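Local coordinates for protein putative glucoamylase (Bacteroides caccae ATCC 43185, PDB 4QT9) that is a putative glucoamylase that probably hydrolyses glycosidic bonds in carbohydrate substrates, at residues V99-G110 with R165-D174; E137-L145 with Q265-P273. All coordinates share one frame; numbering follows the deposited sequence. Where two conformers were deposited one is given.

Contact 1: V99-G110 with R165-D174; sequences VSFLEKADRFHG and RIDRLWREVD
NH2 of Arg165 donates both to Glu103 OE1 at 2.7 Å and, less straight, to Ser100 OG at 3.0 Å. NE of the same arginine reaches Glu103 OE2 at 2.8 Å, on the syn side of the carboxylate, so the salt bridge is side-on, one nitrogen to each oxygen. The two planes are nonetheless turned 40° apart, and NH2 meets OE1 from above the carboxylate. A bend at chi3 (70°) carries the guanidinium along helix 88-104, where CG1 of Val99 lies over one face, toward its margin; NH1 pairs with Glu96, whose carbonyl also takes a bond from Ser100 OG. Next to this salt bridge, helices 88-104 and 157-172 of the alpha/alpha toroid run roughly parallel, the axes of their short segments 10.6 Å apart at closest and 31° from parallel. Leu169 fills the gap between them: CD1 rests on Leu102 CB at 3.9 Å, while CD2 lies against the backbone of Glu103. Beyond the helix, Arg107 turns back across the end of Leu169. Its NH2 bonds in the carbonyl plane to Leu169 O at 3.0 Å and also to Gly110 O, tying the loop to the last turn of helix 157-172. In the conformer given, NH1 makes a salt bridge of poor hydrogen-bond angle with Glu172, which Arg168 also pairs with through weak bonds. Gly110, with positive phi, has its CA 3.3 Å from Glu172 O.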
loop_
_atom_site.group_PDB
_atom_site.type_symbol
_atom_site.label_atom_id
_atom_site.label_comp_id
_atom_site.label_asym_id
_atom_site.label_seq_id
_atom_site.Cartn_x
_atom_site.Cartn_y
_atom_site.Cartn_z
ATOM N N VAL A 99 -1.230 -16.651 8.758
ATOM C CA VAL A 99 -2.445 -16.642 9.583
ATOM C C VAL A 99 -2.121 -17.085 11.041
ATOM O O VAL A 99 -2.615 -16.457 11.975
ATOM C CB VAL A 99 -3.569 -17.497 8.947
ATOM C CG1 VAL A 99 -4.792 -17.561 9.856
ATOM C CG2 VAL A 99 -3.962 -16.950 7.568
ATOM N N SER A 100 -1.273 -18.113 11.233
ATOM C CA SER A 100 -0.909 -18.588 12.576
ATOM C C SER A 100 -0.199 -17.478 13.355
ATOM O O SER A 100 -0.467 -17.309 14.549
ATOM C CB SER A 100 -0.031 -19.838 12.511
ATOM O OG SER A 100 -0.711 -20.889 11.854
ATOM N N PHE A 101 0.709 -16.733 12.686
ATOM C CA PHE A 101 1.401 -15.593 13.307
ATOM C C PHE A 101 0.400 -14.499 13.693
ATOM O O PHE A 101 0.465 -13.998 14.811
ATOM C CB PHE A 101 2.501 -15.007 12.391
ATOM C CG PHE A 101 3.129 -13.742 12.941
ATOM C CD1 PHE A 101 4.200 -13.803 13.831
ATOM C CD2 PHE A 101 2.642 -12.486 12.582
ATOM C CE1 PHE A 101 4.781 -12.632 14.333
ATOM C CE2 PHE A 101 3.242 -11.317 13.068
ATOM C CZ PHE A 101 4.295 -11.398 13.952
ATOM N N LEU A 102 -0.515 -14.131 12.785
ATOM C CA LEU A 102 -1.500 -13.061 13.032
ATOM C C LEU A 102 -2.497 -13.414 14.149
ATOM O O LEU A 102 -3.012 -12.510 14.830
ATOM C CB LEU A 102 -2.257 -12.699 11.750
ATOM C CG LEU A 102 -1.407 -12.061 10.628
ATOM C CD1 LEU A 102 -2.206 -11.928 9.361
ATOM C CD2 LEU A 102 -0.881 -10.688 11.039
ATOM N N GLU A 103 -2.758 -14.728 14.350
ATOM C CA GLU A 103 -3.673 -15.189 15.392
ATOM C C GLU A 103 -3.021 -15.040 16.768
ATOM O O GLU A 103 -3.730 -14.899 17.763
ATOM C CB GLU A 103 -4.081 -16.658 15.160
ATOM C CG GLU A 103 -4.949 -16.901 13.931
ATOM C CD GLU A 103 -5.229 -18.360 13.605
ATOM O OE1 GLU A 103 -4.361 -19.221 13.885
ATOM O OE2 GLU A 103 -6.308 -18.635 13.031
ATOM N N LYS A 104 -1.674 -15.016 16.806
ATOM C CA LYS A 104 -0.869 -14.951 18.029
ATOM C C LYS A 104 -0.261 -13.572 18.339
ATOM O O LYS A 104 -0.109 -13.246 19.518
ATOM C CB LYS A 104 0.270 -15.996 17.949
ATOM C CG LYS A 104 -0.245 -17.427 18.192
ATOM C CD LYS A 104 0.603 -18.533 17.539
ATOM C CE LYS A 104 1.716 -19.062 18.418
ATOM N NZ LYS A 104 2.278 -20.339 17.893
ATOM N N ALA A 105 0.092 -12.777 17.303
ATOM C CA ALA A 105 0.771 -11.483 17.444
ATOM C C ALA A 105 -0.081 -10.482 18.194
ATOM O O ALA A 105 -1.294 -10.618 18.197
ATOM C CB ALA A 105 1.138 -10.937 16.083
ATOM N N ASP A 106 0.556 -9.496 18.855
ATOM C CA ASP A 106 -0.121 -8.436 19.619
ATOM C C ASP A 106 -1.136 -7.672 18.796
ATOM O O ASP A 106 -0.871 -7.328 17.655
ATOM C CB ASP A 106 0.902 -7.438 20.180
ATOM C CG ASP A 106 1.736 -7.975 21.320
ATOM O OD1 ASP A 106 1.434 -9.101 21.803
ATOM O OD2 ASP A 106 2.691 -7.266 21.743
ATOM N N ARG A 107 -2.320 -7.452 19.404
ATOM C CA ARG A 107 -3.480 -6.739 18.856
ATOM C C ARG A 107 -3.988 -5.761 19.902
ATOM O O ARG A 107 -3.810 -6.003 21.093
ATOM C CB ARG A 107 -4.627 -7.692 18.447
ATOM C CG ARG A 107 -4.240 -8.814 17.506
ATOM C CD ARG A 107 -5.428 -9.659 17.091
ATOM N NE ARG A 107 -6.259 -8.972 16.097
ATOM C CZ ARG A 107 -7.247 -9.553 15.424
ATOM N NH1 ARG A 107 -7.540 -10.833 15.633
ATOM N NH2 ARG A 107 -7.953 -8.859 14.537
ATOM N N PHE A 108 -4.613 -4.661 19.462
ATOM C CA PHE A 108 -5.124 -3.580 20.302
ATOM C C PHE A 108 -6.498 -3.244 19.816
ATOM O O PHE A 108 -6.656 -2.613 18.779
ATOM C CB PHE A 108 -4.132 -2.381 20.241
ATOM C CG PHE A 108 -2.704 -2.813 20.512
ATOM C CD1 PHE A 108 -1.886 -3.257 19.477
ATOM C CD2 PHE A 108 -2.230 -2.923 21.815
ATOM C CE1 PHE A 108 -0.598 -3.730 19.734
ATOM C CE2 PHE A 108 -0.931 -3.366 22.070
ATOM C CZ PHE A 108 -0.123 -3.757 21.023
ATOM N N HIS A 109 -7.505 -3.791 20.519
ATOM C CA HIS A 109 -8.944 -3.730 20.193
ATOM C C HIS A 109 -9.120 -4.306 18.781
ATOM O O HIS A 109 -9.760 -3.702 17.930
ATOM C CB HIS A 109 -9.521 -2.305 20.350
ATOM C CG HIS A 109 -9.747 -1.923 21.776
ATOM N ND1 HIS A 109 -10.915 -2.251 22.433
ATOM C CD2 HIS A 109 -8.935 -1.267 22.633
ATOM C CE1 HIS A 109 -10.785 -1.778 23.659
ATOM N NE2 HIS A 109 -9.609 -1.186 23.832
ATOM N N GLY A 110 -8.453 -5.433 18.534
ATOM C CA GLY A 110 -8.504 -6.121 17.250
ATOM C C GLY A 110 -7.616 -5.552 16.158
ATOM O O GLY A 110 -7.403 -6.219 15.145
ATOM N N ARG A 165 -10.392 -18.982 9.074
ATOM C CA ARG A 165 -9.485 -18.404 10.064
ATOM C C ARG A 165 -9.242 -16.915 9.752
ATOM O O ARG A 165 -9.170 -16.087 10.668
ATOM C CB ARG A 165 -8.168 -19.211 10.105
ATOM C CG ARG A 165 -8.355 -20.519 10.867
ATOM C CD ARG A 165 -7.172 -21.403 10.700
ATOM N NE ARG A 165 -5.992 -20.901 11.404
ATOM C CZ ARG A 165 -4.756 -21.332 11.177
ATOM N NH1 ARG A 165 -4.528 -22.268 10.269
ATOM N NH2 ARG A 165 -3.741 -20.847 11.877
ATOM N N ILE A 166 -9.180 -16.565 8.460
ATOM C CA ILE A 166 -8.996 -15.187 8.025
ATOM C C ILE A 166 -10.259 -14.357 8.377
ATOM O O ILE A 166 -10.139 -13.220 8.883
ATOM C CB ILE A 166 -8.657 -15.122 6.511
ATOM C CG1 ILE A 166 -7.196 -15.549 6.268
ATOM C CG2 ILE A 166 -8.897 -13.698 5.960
ATOM C CD1 ILE A 166 -6.871 -16.065 4.874
ATOM N N ASP A 167 -11.452 -14.915 8.098
ATOM C CA ASP A 167 -12.714 -14.223 8.405
ATOM C C ASP A 167 -12.825 -13.936 9.902
ATOM O O ASP A 167 -13.306 -12.879 10.256
ATOM C CB ASP A 167 -13.941 -15.002 7.912
ATOM C CG ASP A 167 -15.228 -14.155 7.914
ATOM O OD1 ASP A 167 -15.282 -13.147 7.191
ATOM O OD2 ASP A 167 -16.168 -14.511 8.629
ATOM N N ARG A 168 -12.335 -14.840 10.766
ATOM C CA ARG A 168 -12.332 -14.611 12.213
ATOM C C ARG A 168 -11.445 -13.394 12.575
ATOM O O ARG A 168 -11.877 -12.580 13.391
ATOM C CB ARG A 168 -11.882 -15.858 12.992
ATOM C CG ARG A 168 -12.232 -15.759 14.478
ATOM C CD ARG A 168 -11.430 -16.715 15.344
ATOM N NE ARG A 168 -11.058 -16.113 16.628
ATOM C CZ ARG A 168 -11.311 -16.651 17.818
ATOM N NH1 ARG A 168 -11.939 -17.819 17.908
ATOM N NH2 ARG A 168 -10.936 -16.029 18.929
ATOM N N LEU A 169 -10.229 -13.257 11.955
ATOM C CA LEU A 169 -9.343 -12.133 12.220
ATOM C C LEU A 169 -9.979 -10.838 11.772
ATOM O O LEU A 169 -9.818 -9.846 12.466
ATOM C CB LEU A 169 -7.964 -12.292 11.520
ATOM C CG LEU A 169 -7.075 -13.482 11.989
ATOM C CD1 LEU A 169 -5.938 -13.737 10.999
ATOM C CD2 LEU A 169 -6.528 -13.266 13.393
ATOM N N TRP A 170 -10.626 -10.840 10.579
ATOM C CA TRP A 170 -11.346 -9.715 9.973
ATOM C C TRP A 170 -12.499 -9.318 10.927
ATOM O O TRP A 170 -12.626 -8.140 11.266
ATOM C CB TRP A 170 -11.860 -10.103 8.547
ATOM C CG TRP A 170 -13.038 -9.328 7.981
ATOM C CD1 TRP A 170 -14.245 -9.845 7.596
ATOM C CD2 TRP A 170 -13.104 -7.906 7.706
ATOM N NE1 TRP A 170 -15.054 -8.845 7.091
ATOM C CE2 TRP A 170 -14.371 -7.647 7.137
ATOM C CE3 TRP A 170 -12.224 -6.832 7.910
ATOM C CZ2 TRP A 170 -14.755 -6.364 6.706
ATOM C CZ3 TRP A 170 -12.617 -5.551 7.511
ATOM C CH2 TRP A 170 -13.875 -5.326 6.929
ATOM N N ARG A 171 -13.282 -10.300 11.417
ATOM C CA ARG A 171 -14.415 -10.013 12.329
ATOM C C ARG A 171 -13.964 -9.483 13.706
ATOM O O ARG A 171 -14.759 -8.837 14.401
ATOM C CB ARG A 171 -15.307 -11.235 12.518
ATOM C CG ARG A 171 -16.133 -11.514 11.295
ATOM C CD ARG A 171 -16.915 -12.797 11.415
ATOM N NE ARG A 171 -17.798 -12.911 10.264
ATOM C CZ ARG A 171 -19.045 -12.454 10.229
ATOM N NH1 ARG A 171 -19.591 -11.908 11.308
ATOM N NH2 ARG A 171 -19.761 -12.551 9.118
ATOM N N GLU A 172 -12.691 -9.730 14.079
ATOM C CA GLU A 172 -12.158 -9.308 15.369
ATOM C C GLU A 172 -11.664 -7.850 15.353
ATOM O O GLU A 172 -11.514 -7.255 16.426
ATOM C CB GLU A 172 -11.051 -10.261 15.834
ATOM C CG GLU A 172 -11.615 -11.529 16.450
ATOM C CD GLU A 172 -10.621 -12.611 16.833
ATOM O OE1 GLU A 172 -9.523 -12.677 16.229
ATOM O OE2 GLU A 172 -10.967 -13.424 17.721
ATOM N N VAL A 173 -11.462 -7.247 14.174
ATOM C CA VAL A 173 -11.009 -5.830 14.154
ATOM C C VAL A 173 -12.132 -4.899 14.610
ATOM O O VAL A 173 -13.151 -4.765 13.915
ATOM C CB VAL A 173 -10.414 -5.320 12.817
ATOM C CG1 VAL A 173 -9.845 -3.908 12.994
ATOM C CG2 VAL A 173 -9.339 -6.266 12.289
ATOM N N ASP A 174 -11.923 -4.231 15.772
ATOM C CA ASP A 174 -12.940 -3.313 16.307
ATOM C C ASP A 174 -12.715 -1.888 15.758
ATOM O O ASP A 174 -12.163 -1.022 16.463
ATOM C CB ASP A 174 -12.970 -3.329 17.846
ATOM C CG ASP A 174 -14.181 -2.622 18.480
ATOM O OD1 ASP A 174 -14.887 -1.873 17.763
ATOM O OD2 ASP A 174 -14.413 -2.811 19.683
HETATM O O HOH W 1 -8.435 -16.660 13.364
HETATM O O HOH W 2 -12.799 -3.618 21.435
#

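Contact 2: E137-L145 with Q265-P273; sequences ETAFLMQGL and QYSFLGLDP
One face of the Phe140 ring receives the edge of Tyr266 in a T-shaped stack, centroids 5.3 Å apart and planes at 85°, while Ser267 OG, which is bonded to Glu207 O and Ile210 N, lies near the plane at the Phe140 edge. Within the alpha/alpha toroid this joins helix 135-152 to the buried loop 265-273, close to the centre of the chain. CD2 of Tyr266 leads the approach, and its CB sits 3.6 Å from Phe140 CE1. Three residues on, Gln143 extends straight into the loop: CG is anti to the backbone N (chi1 177°) and the chain stays stretched, bringing the amide among backbone groups. NE2 donates to Tyr266 O at 2.9 Å in an almost linear bond (171°), with the acceptor in the amide plane. OE1 accepts from Gly270 N at 2.9 Å, the donor standing above the carbonyl plane, and more weakly from Leu271 N at 3.3 Å. Shortened to an alanine here, Gln143 would lose both amide atoms, which would probably leave Tyr266 O and the Gly270 N-H without these partners and open a gap between helix and loop. The absence of a side chain at Gly270 lets the loop come close, since a CB there would run into Gln143 CG.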
loop_
_atom_site.group_PDB
_atom_site.type_symbol
_atom_site.label_atom_id
_atom_site.label_comp_id
_atom_site.label_asym_id
_atom_site.label_seq_id
_atom_site.Cartn_x
_atom_site.Cartn_y
_atom_site.Cartn_z
ATOM N N GLU A 137 -2.496 0.985 9.067
ATOM C CA GLU A 137 -1.707 -0.207 8.789
ATOM C C GLU A 137 -2.580 -1.469 8.860
ATOM O O GLU A 137 -2.426 -2.373 8.032
ATOM C CB GLU A 137 -0.549 -0.274 9.780
ATOM C CG GLU A 137 0.573 0.682 9.419
ATOM C CD GLU A 137 1.544 0.106 8.407
ATOM O OE1 GLU A 137 2.367 -0.759 8.794
ATOM O OE2 GLU A 137 1.455 0.494 7.219
ATOM N N THR A 138 -3.544 -1.494 9.791
ATOM C CA THR A 138 -4.513 -2.599 9.929
ATOM C C THR A 138 -5.369 -2.716 8.642
ATOM O O THR A 138 -5.599 -3.819 8.142
ATOM C CB THR A 138 -5.387 -2.394 11.171
ATOM O OG1 THR A 138 -4.549 -2.407 12.317
ATOM C CG2 THR A 138 -6.466 -3.467 11.316
ATOM N N ALA A 139 -5.764 -1.568 8.084
ATOM C CA ALA A 139 -6.587 -1.506 6.880
ATOM C C ALA A 139 -5.839 -2.086 5.666
ATOM O O ALA A 139 -6.436 -2.853 4.908
ATOM C CB ALA A 139 -7.003 -0.088 6.625
ATOM N N PHE A 140 -4.549 -1.743 5.496
ATOM C CA PHE A 140 -3.688 -2.266 4.426
ATOM C C PHE A 140 -3.472 -3.775 4.597
ATOM O O PHE A 140 -3.496 -4.498 3.619
ATOM C CB PHE A 140 -2.343 -1.513 4.351
ATOM C CG PHE A 140 -2.510 -0.049 3.973
ATOM C CD1 PHE A 140 -3.445 0.339 3.021
ATOM C CD2 PHE A 140 -1.746 0.934 4.584
ATOM C CE1 PHE A 140 -3.629 1.683 2.704
ATOM C CE2 PHE A 140 -1.912 2.284 4.246
ATOM C CZ PHE A 140 -2.862 2.654 3.319
ATOM N N LEU A 141 -3.358 -4.260 5.805
ATOM C CA LEU A 141 -3.252 -5.714 6.034
ATOM C C LEU A 141 -4.571 -6.406 5.685
ATOM O O LEU A 141 -4.561 -7.466 5.033
ATOM C CB LEU A 141 -2.853 -5.996 7.494
ATOM C CG LEU A 141 -2.720 -7.463 7.956
ATOM C CD1 LEU A 141 -1.619 -8.249 7.176
ATOM C CD2 LEU A 141 -2.350 -7.515 9.411
HETATM N N MSE A 142 -5.709 -5.817 6.130
HETATM C CA MSE A 142 -7.024 -6.428 5.907
HETATM C C MSE A 142 -7.393 -6.413 4.428
HETATM O O MSE A 142 -7.972 -7.384 3.964
HETATM C CB MSE A 142 -8.116 -5.748 6.745
HETATM C CG MSE A 142 -8.036 -6.086 8.216
HETATM SE SE MSE A 142 -8.288 -7.977 8.546
HETATM C CE MSE A 142 -9.321 -8.570 6.994
ATOM N N GLN A 143 -7.007 -5.367 3.676
ATOM C CA GLN A 143 -7.254 -5.320 2.229
ATOM C C GLN A 143 -6.610 -6.583 1.547
ATOM O O GLN A 143 -7.243 -7.236 0.709
ATOM C CB GLN A 143 -6.707 -4.007 1.635
ATOM C CG GLN A 143 -6.848 -3.886 0.114
ATOM C CD GLN A 143 -6.399 -2.562 -0.463
ATOM O OE1 GLN A 143 -7.057 -2.008 -1.358
ATOM N NE2 GLN A 143 -5.257 -2.040 -0.010
ATOM N N GLY A 144 -5.405 -6.942 1.982
ATOM C CA GLY A 144 -4.714 -8.131 1.514
ATOM C C GLY A 144 -5.367 -9.424 1.972
ATOM O O GLY A 144 -5.575 -10.334 1.166
ATOM N N LEU A 145 -5.699 -9.509 3.262
ATOM C CA LEU A 145 -6.311 -10.725 3.821
ATOM C C LEU A 145 -7.701 -11.020 3.202
ATOM O O LEU A 145 -7.993 -12.176 2.903
ATOM C CB LEU A 145 -6.406 -10.637 5.344
ATOM C CG LEU A 145 -5.098 -10.789 6.123
ATOM C CD1 LEU A 145 -5.324 -10.456 7.597
ATOM C CD2 LEU A 145 -4.514 -12.215 6.009
ATOM N N GLN A 265 -2.142 4.916 -4.904
ATOM C CA GLN A 265 -1.904 3.487 -5.064
ATOM C C GLN A 265 -2.343 2.586 -3.932
ATOM O O GLN A 265 -2.951 1.568 -4.242
ATOM C CB GLN A 265 -0.393 3.231 -5.321
ATOM C CG GLN A 265 0.089 4.004 -6.585
ATOM C CD GLN A 265 1.561 4.339 -6.663
ATOM O OE1 GLN A 265 2.333 4.182 -5.704
ATOM N NE2 GLN A 265 1.990 4.786 -7.842
ATOM N N TYR A 266 -1.956 2.854 -2.662
ATOM C CA TYR A 266 -2.207 1.938 -1.506
ATOM C C TYR A 266 -3.694 1.542 -1.330
ATOM O O TYR A 266 -3.982 0.352 -1.169
ATOM C CB TYR A 266 -1.712 2.558 -0.191
ATOM C CG TYR A 266 -0.219 2.649 0.036
ATOM C CD1 TYR A 266 0.687 2.371 -0.989
ATOM C CD2 TYR A 266 0.297 2.985 1.292
ATOM C CE1 TYR A 266 2.063 2.451 -0.779
ATOM C CE2 TYR A 266 1.672 3.031 1.522
ATOM C CZ TYR A 266 2.546 2.817 0.470
ATOM O OH TYR A 266 3.892 2.948 0.680
ATOM N N SER A 267 -4.630 2.526 -1.380
ATOM C CA SER A 267 -6.058 2.213 -1.215
ATOM C C SER A 267 -6.666 1.621 -2.488
ATOM O O SER A 267 -7.830 1.258 -2.464
ATOM C CB SER A 267 -6.850 3.456 -0.813
ATOM O OG SER A 267 -6.566 3.793 0.531
ATOM N N PHE A 268 -5.893 1.506 -3.583
ATOM C CA PHE A 268 -6.429 0.995 -4.844
ATOM C C PHE A 268 -5.778 -0.310 -5.302
ATOM O O PHE A 268 -5.920 -0.686 -6.466
ATOM C CB PHE A 268 -6.324 2.082 -5.930
ATOM C CG PHE A 268 -7.180 3.268 -5.561
ATOM C CD1 PHE A 268 -8.572 3.168 -5.539
ATOM C CD2 PHE A 268 -6.602 4.466 -5.163
ATOM C CE1 PHE A 268 -9.360 4.261 -5.166
ATOM C CE2 PHE A 268 -7.393 5.556 -4.796
ATOM C CZ PHE A 268 -8.764 5.444 -4.791
ATOM N N LEU A 269 -5.149 -1.049 -4.369
ATOM C CA LEU A 269 -4.550 -2.363 -4.667
ATOM C C LEU A 269 -5.644 -3.423 -4.773
ATOM O O LEU A 269 -5.597 -4.270 -5.673
ATOM C CB LEU A 269 -3.501 -2.764 -3.640
ATOM C CG LEU A 269 -2.298 -1.837 -3.426
ATOM C CD1 LEU A 269 -1.356 -2.482 -2.438
ATOM C CD2 LEU A 269 -1.525 -1.625 -4.687
ATOM N N GLY A 270 -6.636 -3.327 -3.890
ATOM C CA GLY A 270 -7.794 -4.210 -3.869
ATOM C C GLY A 270 -9.017 -3.476 -4.367
ATOM O O GLY A 270 -9.792 -4.000 -5.180
ATOM N N LEU A 271 -9.202 -2.249 -3.857
ATOM C CA LEU A 271 -10.296 -1.374 -4.275
ATOM C C LEU A 271 -10.075 -0.979 -5.756
ATOM O O LEU A 271 -9.113 -0.297 -6.061
ATOM C CB LEU A 271 -10.360 -0.146 -3.357
ATOM C CG LEU A 271 -11.479 0.871 -3.639
ATOM C CD1 LEU A 271 -12.845 0.308 -3.297
ATOM C CD2 LEU A 271 -11.255 2.138 -2.862
ATOM N N ASP A 272 -10.920 -1.483 -6.666
ATOM C CA ASP A 272 -10.793 -1.237 -8.098
ATOM C C ASP A 272 -11.152 0.245 -8.433
ATOM O O ASP A 272 -12.313 0.641 -8.264
ATOM C CB ASP A 272 -11.704 -2.233 -8.850
ATOM C CG ASP A 272 -11.592 -2.286 -10.360
ATOM O OD1 ASP A 272 -10.891 -1.425 -10.943
ATOM O OD2 ASP A 272 -12.260 -3.148 -10.972
ATOM N N PRO A 273 -10.190 1.089 -8.907
ATOM C CA PRO A 273 -10.554 2.499 -9.204
ATOM C C PRO A 273 -11.336 2.665 -10.493
ATOM O O PRO A 273 -11.994 3.703 -10.660
ATOM C CB PRO A 273 -9.208 3.225 -9.303
ATOM C CG PRO A 273 -8.209 2.157 -9.638
ATOM C CD PRO A 273 -8.756 0.826 -9.148
#

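How the contacts relate
Helix 135-152 relates the two contacts: it supplies residues 137-145 of contact 2 and packs against both helices of contact 1, directly preceding helix 157-172 in the chain. Their centres lie about 17 Å apart, contact 1 toward the periphery of the chain and contact 2 near its middle. Direct packing joins them, with Trp170 CB 3.3 Å from Met142 CE, a selenomethionine, and Leu102 CD2 3.9 Å from Leu141 CD2. Val173 CG1 also rests on Thr138 CG2 at 3.8 Å. The same helix carries Phe140 and Gln143 to loop 265-273, where the Tyr266 side chain lies about 4 Å from a bound acetate, probably from the crystallisation liquor.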